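Local coordinates for protein MymaA.19257.a.B3 (Mycobacterium marinum, PDB 6Q10) that is of unknown function but forms the soluble LytR_C-family domain of a predicted membrane protein, perhaps acting at the mycobacterial cell envelope, at residues D125-D128 with A129-S133; E12-S15 with R16-T20; T23-L27 with G28-V32. All blocks are in the same frame, centred on the assembly; numbering follows the deposited sequence.

Overall arrangement
The three local contacts lie in series along the chain. Interaction 2 (12-20) joins the edge strand 12-14 of the mixed sheet to helix 16-20, interaction 3 (23-32) is a turn in the loop running on to strand 32-36, and interaction 1 (125-133) is a single helix late in the chain. Interactions 1 and 3 touch: their centres are about 14 Å apart, and Leu131 CD2 packs 4.1 Å from Leu27 CD1. The centres of 1 and 2 are about 21 Å apart without touching, yet both meet helices 85-94 and 144-153. Interactions 2 and 3, centres about 18 Å apart, meet only through sequence adjacency. No active site is known.

Interaction 1 of 3, residues D125-D128 with A129-S133; sequences DDID and AVLSS. With EDO (1,2-ethanediol), chain C.
Leu131 N donates to Ile127 O at 2.8 Å, with an N-H...O angle of 171° and the donor almost in line with the carbonyl bond. This is one rung of the i to i+4 ladder that defines the alpha helix 125-132. Three more rungs flank it: Ala129 N to Asp125 O, Val130 N to Asp126 O and Ser132 N to Asp128 O, all at 2.9 to 3.0 Å.

The side chains follow from this pitch. Ile127 and Leu131 sit one turn apart, lie alongside each other and point the same way, with Ile127 CG2 meeting Leu131 CD1 at 3.8 Å. Leu131 CG is turned beside its own backbone N (chi1 -65°), which brings it to 3.3 Å from Ile127 O. This pair is buried against Val94 of helix 85-94, while Val130 and Ala129 press on Leu146 of helix 144-153, so the helix packs against two others.

The carboxylate of Asp126 has two different partners. Its OD2 forms a salt bridge with Lys149 of helix 144-153, and its OD1 accepts from O2 of an ethanediol, probably a crystallisation additive, at 2.8 Å. Toward the other end, a chi1 of 75° folds Ser132 OG over its own main chain and back along the helix, where it donates to Ala129 O at 2.6 Å.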
# COMPACT_ATOMS: atom_id res chain seq x y z
N ASP A 125 -11.45 -7.86 10.62
CA ASP A 125 -12.72 -8.08 9.94
C ASP A 125 -13.06 -6.93 9.00
O ASP A 125 -13.59 -7.14 7.91
CB ASP A 125 -13.84 -8.31 10.96
CG ASP A 125 -13.78 -9.70 11.59
OD1 ASP A 125 -12.98 -10.54 11.11
OD2 ASP A 125 -14.54 -9.94 12.54
N ASP A 126 -12.78 -5.69 9.41
CA ASP A 126 -13.10 -4.55 8.55
C ASP A 126 -12.27 -4.57 7.27
O ASP A 126 -12.80 -4.39 6.16
CB ASP A 126 -12.87 -3.24 9.30
CG ASP A 126 -13.87 -3.01 10.43
OD1 ASP A 126 -14.92 -3.70 10.49
OD2 ASP A 126 -13.59 -2.13 11.27
N ILE A 127 -10.95 -4.73 7.40
CA ILE A 127 -10.09 -4.77 6.22
C ILE A 127 -10.52 -5.92 5.31
O ILE A 127 -10.62 -5.76 4.09
CB ILE A 127 -8.61 -4.91 6.64
CG1 ILE A 127 -8.14 -3.61 7.33
CG2 ILE A 127 -7.77 -5.30 5.46
CD1 ILE A 127 -6.83 -3.76 8.10
N ASP A 128 -10.77 -7.09 5.89
CA ASP A 128 -11.15 -8.25 5.09
C ASP A 128 -12.45 -7.99 4.34
O ASP A 128 -12.59 -8.40 3.18
CB ASP A 128 -11.27 -9.48 5.97
CG ASP A 128 -9.92 -9.96 6.48
OD1 ASP A 128 -8.89 -9.27 6.25
OD2 ASP A 128 -9.88 -11.02 7.14
N ALA A 129 -13.40 -7.31 4.99
CA ALA A 129 -14.65 -6.95 4.31
C ALA A 129 -14.38 -6.06 3.12
O ALA A 129 -14.92 -6.28 2.02
CB ALA A 129 -15.61 -6.29 5.30
N VAL A 130 -13.55 -5.03 3.30
CA VAL A 130 -13.26 -4.15 2.17
C VAL A 130 -12.54 -4.92 1.06
O VAL A 130 -12.88 -4.79 -0.13
CB VAL A 130 -12.45 -2.93 2.63
CG1 VAL A 130 -12.08 -2.03 1.42
CG2 VAL A 130 -13.24 -2.11 3.65
N LEU A 131 -11.52 -5.71 1.42
CA LEU A 131 -10.78 -6.45 0.38
C LEU A 131 -11.69 -7.37 -0.43
O LEU A 131 -11.51 -7.52 -1.63
CB LEU A 131 -9.63 -7.27 0.98
CG LEU A 131 -8.50 -6.49 1.64
CD1 LEU A 131 -7.55 -7.44 2.32
CD2 LEU A 131 -7.77 -5.66 0.57
N SER A 132 -12.70 -7.97 0.21
CA SER A 132 -13.62 -8.83 -0.53
C SER A 132 -14.35 -8.07 -1.64
O SER A 132 -14.69 -8.67 -2.68
CB SER A 132 -14.62 -9.48 0.44
OG SER A 132 -15.60 -8.57 0.90
N SER A 133 -14.61 -6.77 -1.46
CA SER A 133 -15.24 -5.95 -2.50
C SER A 133 -14.30 -5.58 -3.62
O SER A 133 -14.74 -4.96 -4.60
CB SER A 133 -15.79 -4.66 -1.90
OG SER A 133 -16.66 -4.95 -0.85
C1 EDO C . -18.41 -4.99 9.65
O1 EDO C . -18.83 -5.61 10.87
C2 EDO C . -17.31 -5.81 8.98
O2 EDO C . -16.25 -6.05 9.91

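Interaction 2 of 3, residues E12-S15 with R16-T20; sequences ERVS and RTEMT. With EDO (1,2-ethanediol), chain B.
Strand 12-14 hands over to helix 16-20 at Ser15, their short axes making 67° and approaching to 8.5 Å, and Met19 N bonds Ser15 O at 3.0 Å in the first helical turn. The hydroxyl of Ser15 accepts from Glu18 N, also at 3.0 Å and nearly straight (161°). It can do so because OG is tucked in over the backbone (chi1 66°), turned to the start of the helix.

Glu18 reaches back, its extended chain crossing Val14 at about a right angle, but its carboxylate does not meet Ser15 N directly. A water accepts from Ser15 N at 3.0 Å and donates to Glu18 OE1; a second water donates to both OE1 and Glu12 OE2, bridging two acidic groups. Met19, bent at its middle torsions, brings CE to 3.7 Å from Val14 CG1, the pair being buried against Leu100 of the adjacent strand 99-102 and Phe80 of strand 76-80. On the strand, Arg13 NE and NH2 grip one ethanediol, whose O1 donates to Val14 O.

The whole is a serine N-cap at a strand-to-helix junction, resembling a capping box but with water in place of the direct glutamate bond.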
# COMPACT_ATOMS: atom_id res chain seq x y z
N GLU A 12 5.00 14.82 -3.05
CA GLU A 12 4.07 15.52 -2.17
C GLU A 12 3.49 14.54 -1.16
O GLU A 12 3.01 13.47 -1.54
CB GLU A 12 2.96 16.16 -3.02
CG GLU A 12 1.65 16.44 -2.29
CD GLU A 12 0.50 16.76 -3.25
OE1 GLU A 12 0.42 16.12 -4.32
OE2 GLU A 12 -0.31 17.65 -2.92
N ARG A 13 3.58 14.88 0.12
CA ARG A 13 2.93 14.07 1.15
C ARG A 13 1.42 14.19 1.00
O ARG A 13 0.87 15.29 0.93
CB ARG A 13 3.38 14.56 2.54
CG ARG A 13 2.74 13.81 3.72
CD ARG A 13 3.31 12.39 3.91
NE ARG A 13 2.83 11.81 5.17
CZ ARG A 13 3.39 12.02 6.35
NH1 ARG A 13 4.45 12.82 6.45
NH2 ARG A 13 2.88 11.45 7.44
N VAL A 14 0.73 13.04 0.90
CA VAL A 14 -0.72 13.03 0.72
C VAL A 14 -1.36 12.77 2.07
O VAL A 14 -0.92 11.87 2.80
CB VAL A 14 -1.12 11.98 -0.33
CG1 VAL A 14 -2.61 11.83 -0.37
CG2 VAL A 14 -0.57 12.40 -1.70
N SER A 15 -2.37 13.56 2.43
CA SER A 15 -2.97 13.45 3.75
C SER A 15 -3.88 12.23 3.87
O SER A 15 -4.41 11.72 2.88
CB SER A 15 -3.80 14.71 4.09
OG SER A 15 -4.92 14.81 3.22
N ARG A 16 -4.00 11.74 5.10
CA ARG A 16 -4.99 10.71 5.40
C ARG A 16 -6.37 11.14 4.93
O ARG A 16 -7.15 10.34 4.40
CB ARG A 16 -4.99 10.42 6.90
CG ARG A 16 -6.15 9.57 7.37
CD ARG A 16 -6.41 9.77 8.88
NE ARG A 16 -7.26 10.93 9.12
CZ ARG A 16 -6.94 11.96 9.90
NH1 ARG A 16 -5.79 11.98 10.55
NH2 ARG A 16 -7.79 12.97 10.03
N THR A 17 -6.69 12.42 5.13
CA THR A 17 -8.02 12.91 4.78
C THR A 17 -8.27 12.76 3.29
O THR A 17 -9.31 12.24 2.87
CB THR A 17 -8.15 14.36 5.21
OG1 THR A 17 -8.01 14.43 6.63
CG2 THR A 17 -9.47 14.94 4.76
N GLU A 18 -7.30 13.17 2.47
CA GLU A 18 -7.47 13.08 1.03
C GLU A 18 -7.54 11.63 0.59
O GLU A 18 -8.42 11.26 -0.20
CB GLU A 18 -6.34 13.80 0.31
CG GLU A 18 -6.44 13.64 -1.21
CD GLU A 18 -5.47 14.51 -1.97
OE1 GLU A 18 -4.69 15.24 -1.33
OE2 GLU A 18 -5.49 14.47 -3.23
N MET A 19 -6.66 10.77 1.11
CA MET A 19 -6.65 9.40 0.59
C MET A 19 -7.86 8.59 1.04
O MET A 19 -8.24 7.63 0.36
CB MET A 19 -5.36 8.69 1.00
CG MET A 19 -5.22 7.27 0.36
SD MET A 19 -5.05 7.18 -1.45
CE MET A 19 -3.90 8.52 -1.39
N THR A 20 -8.46 8.92 2.19
CA THR A 20 -9.63 8.18 2.63
C THR A 20 -10.78 8.28 1.63
O THR A 20 -11.60 7.36 1.54
CB THR A 20 -10.06 8.67 4.00
OG1 THR A 20 -9.02 8.37 4.92
CG2 THR A 20 -11.35 8.00 4.45
C1 EDO B . -0.50 10.11 5.22
O1 EDO B . 0.65 10.29 4.36
C2 EDO B . -0.24 9.03 6.26
O2 EDO B . 0.92 9.35 7.03
O HOH W 1 -3.18 17.08 -2.82
O HOH W 2 -3.76 15.74 0.92

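Interaction 3 of 3, residues T23-L27 with G28-V32; sequences TPAQL and GETKV
Thr30 lays its methyl against the carbonyl of Gln26 and the methyl of Ala25: CG2 is 3.4 Å from Gln26 O and 3.9 Å from Ala25 CB. The same side chain is fixed by its other branch. With chi1 at 61°, OG1 is drawn in close to its own main chain and donates to Leu27 O at 2.8 Å, tilted moderately from that carbonyl plane. One threonine therefore spends its hydroxyl on one peptide of the turn and its methyl on the preceding one, which fixes its rotation. Its buried hydroxyl is satisfied locally, and Phe56 and Thr87 pack on the same residue.

Across the turn, Gln26 and Glu29 run side by side and point the same way. The approach is loose: Glu29 OE1 comes no nearer than 3.9 Å to Gln26 CB, and the amide and carboxylate planes are steeply inclined to each other. A water makes the polar link instead, accepting from Gln26 N at 3.0 Å and donating to Glu29 OE1 at 2.6 Å. This carboxylate oxygen thus turns back over the entry to the turn.

Leu27 starts away from residues 28-32 and is buried on Phe56 and on Leu131 of interaction 1. Its backbone hydrogen bonds with Thr57 and Leu134 tie the turn to two other loops.

Glu29 N donates to Gln26 O at 2.9 Å, and the CA atoms of Gln26 and Glu29 are 5.4 Å apart. Psi is -33° at Leu27 and 7° at Gly28, both with negative phi. These are the marks of a type I beta turn, here placed in the loop leading from helix 16-20 to the sheet strand 32-36.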
# COMPACT_ATOMS: atom_id res chain seq x y z
N THR A 23 -11.50 5.70 -3.87
CA THR A 23 -12.00 4.33 -3.96
C THR A 23 -10.85 3.39 -4.30
O THR A 23 -10.18 3.60 -5.33
CB THR A 23 -13.09 4.21 -5.02
OG1 THR A 23 -14.17 5.09 -4.66
CG2 THR A 23 -13.59 2.80 -5.08
N PRO A 24 -10.57 2.37 -3.48
CA PRO A 24 -9.44 1.48 -3.79
C PRO A 24 -9.70 0.70 -5.06
O PRO A 24 -10.85 0.36 -5.41
CB PRO A 24 -9.35 0.55 -2.58
CG PRO A 24 -10.26 1.14 -1.53
CD PRO A 24 -11.20 2.10 -2.18
N ALA A 25 -8.60 0.41 -5.76
CA ALA A 25 -8.60 -0.40 -6.96
C ALA A 25 -9.00 -1.84 -6.68
O ALA A 25 -8.77 -2.38 -5.61
CB ALA A 25 -7.19 -0.41 -7.57
N GLN A 26 -9.57 -2.49 -7.70
CA GLN A 26 -9.62 -3.96 -7.69
C GLN A 26 -8.21 -4.53 -7.60
O GLN A 26 -7.30 -4.12 -8.32
CB GLN A 26 -10.31 -4.47 -8.96
CG GLN A 26 -11.74 -3.96 -9.13
CD GLN A 26 -12.70 -4.41 -8.03
OE1 GLN A 26 -13.25 -3.59 -7.30
NE2 GLN A 26 -12.93 -5.71 -7.94
N LEU A 27 -8.03 -5.51 -6.71
CA LEU A 27 -6.68 -5.99 -6.43
C LEU A 27 -6.01 -6.58 -7.67
O LEU A 27 -4.79 -6.49 -7.82
CB LEU A 27 -6.73 -7.04 -5.31
CG LEU A 27 -7.46 -6.59 -4.05
CD1 LEU A 27 -7.36 -7.69 -3.00
CD2 LEU A 27 -6.91 -5.26 -3.54
N GLY A 28 -6.80 -7.19 -8.55
CA GLY A 28 -6.30 -7.78 -9.77
C GLY A 28 -6.04 -6.80 -10.88
O GLY A 28 -5.74 -7.21 -12.01
N GLU A 29 -6.14 -5.52 -10.58
CA GLU A 29 -5.92 -4.45 -11.53
C GLU A 29 -4.85 -3.51 -11.01
O GLU A 29 -4.88 -2.31 -11.29
CB GLU A 29 -7.23 -3.71 -11.80
CG GLU A 29 -8.16 -4.57 -12.63
CD GLU A 29 -9.51 -3.94 -12.88
OE1 GLU A 29 -9.76 -2.81 -12.40
OE2 GLU A 29 -10.35 -4.58 -13.51
N THR A 30 -3.92 -4.04 -10.22
CA THR A 30 -2.89 -3.24 -9.58
C THR A 30 -1.52 -3.60 -10.11
O THR A 30 -1.30 -4.68 -10.66
CB THR A 30 -2.89 -3.41 -8.04
OG1 THR A 30 -2.61 -4.78 -7.70
CG2 THR A 30 -4.21 -2.96 -7.40
N LYS A 31 -0.57 -2.67 -9.94
CA LYS A 31 0.82 -2.85 -10.34
C LYS A 31 1.68 -2.39 -9.16
O LYS A 31 2.12 -1.24 -9.12
CB LYS A 31 1.12 -2.08 -11.60
N VAL A 32 1.94 -3.28 -8.22
CA VAL A 32 2.66 -2.96 -6.98
C VAL A 32 4.07 -3.52 -6.99
O VAL A 32 4.31 -4.66 -7.40
CB VAL A 32 1.88 -3.50 -5.75
CG1 VAL A 32 2.63 -3.27 -4.46
CG2 VAL A 32 0.52 -2.83 -5.66
O HOH W 3 -9.64 -1.13 -10.40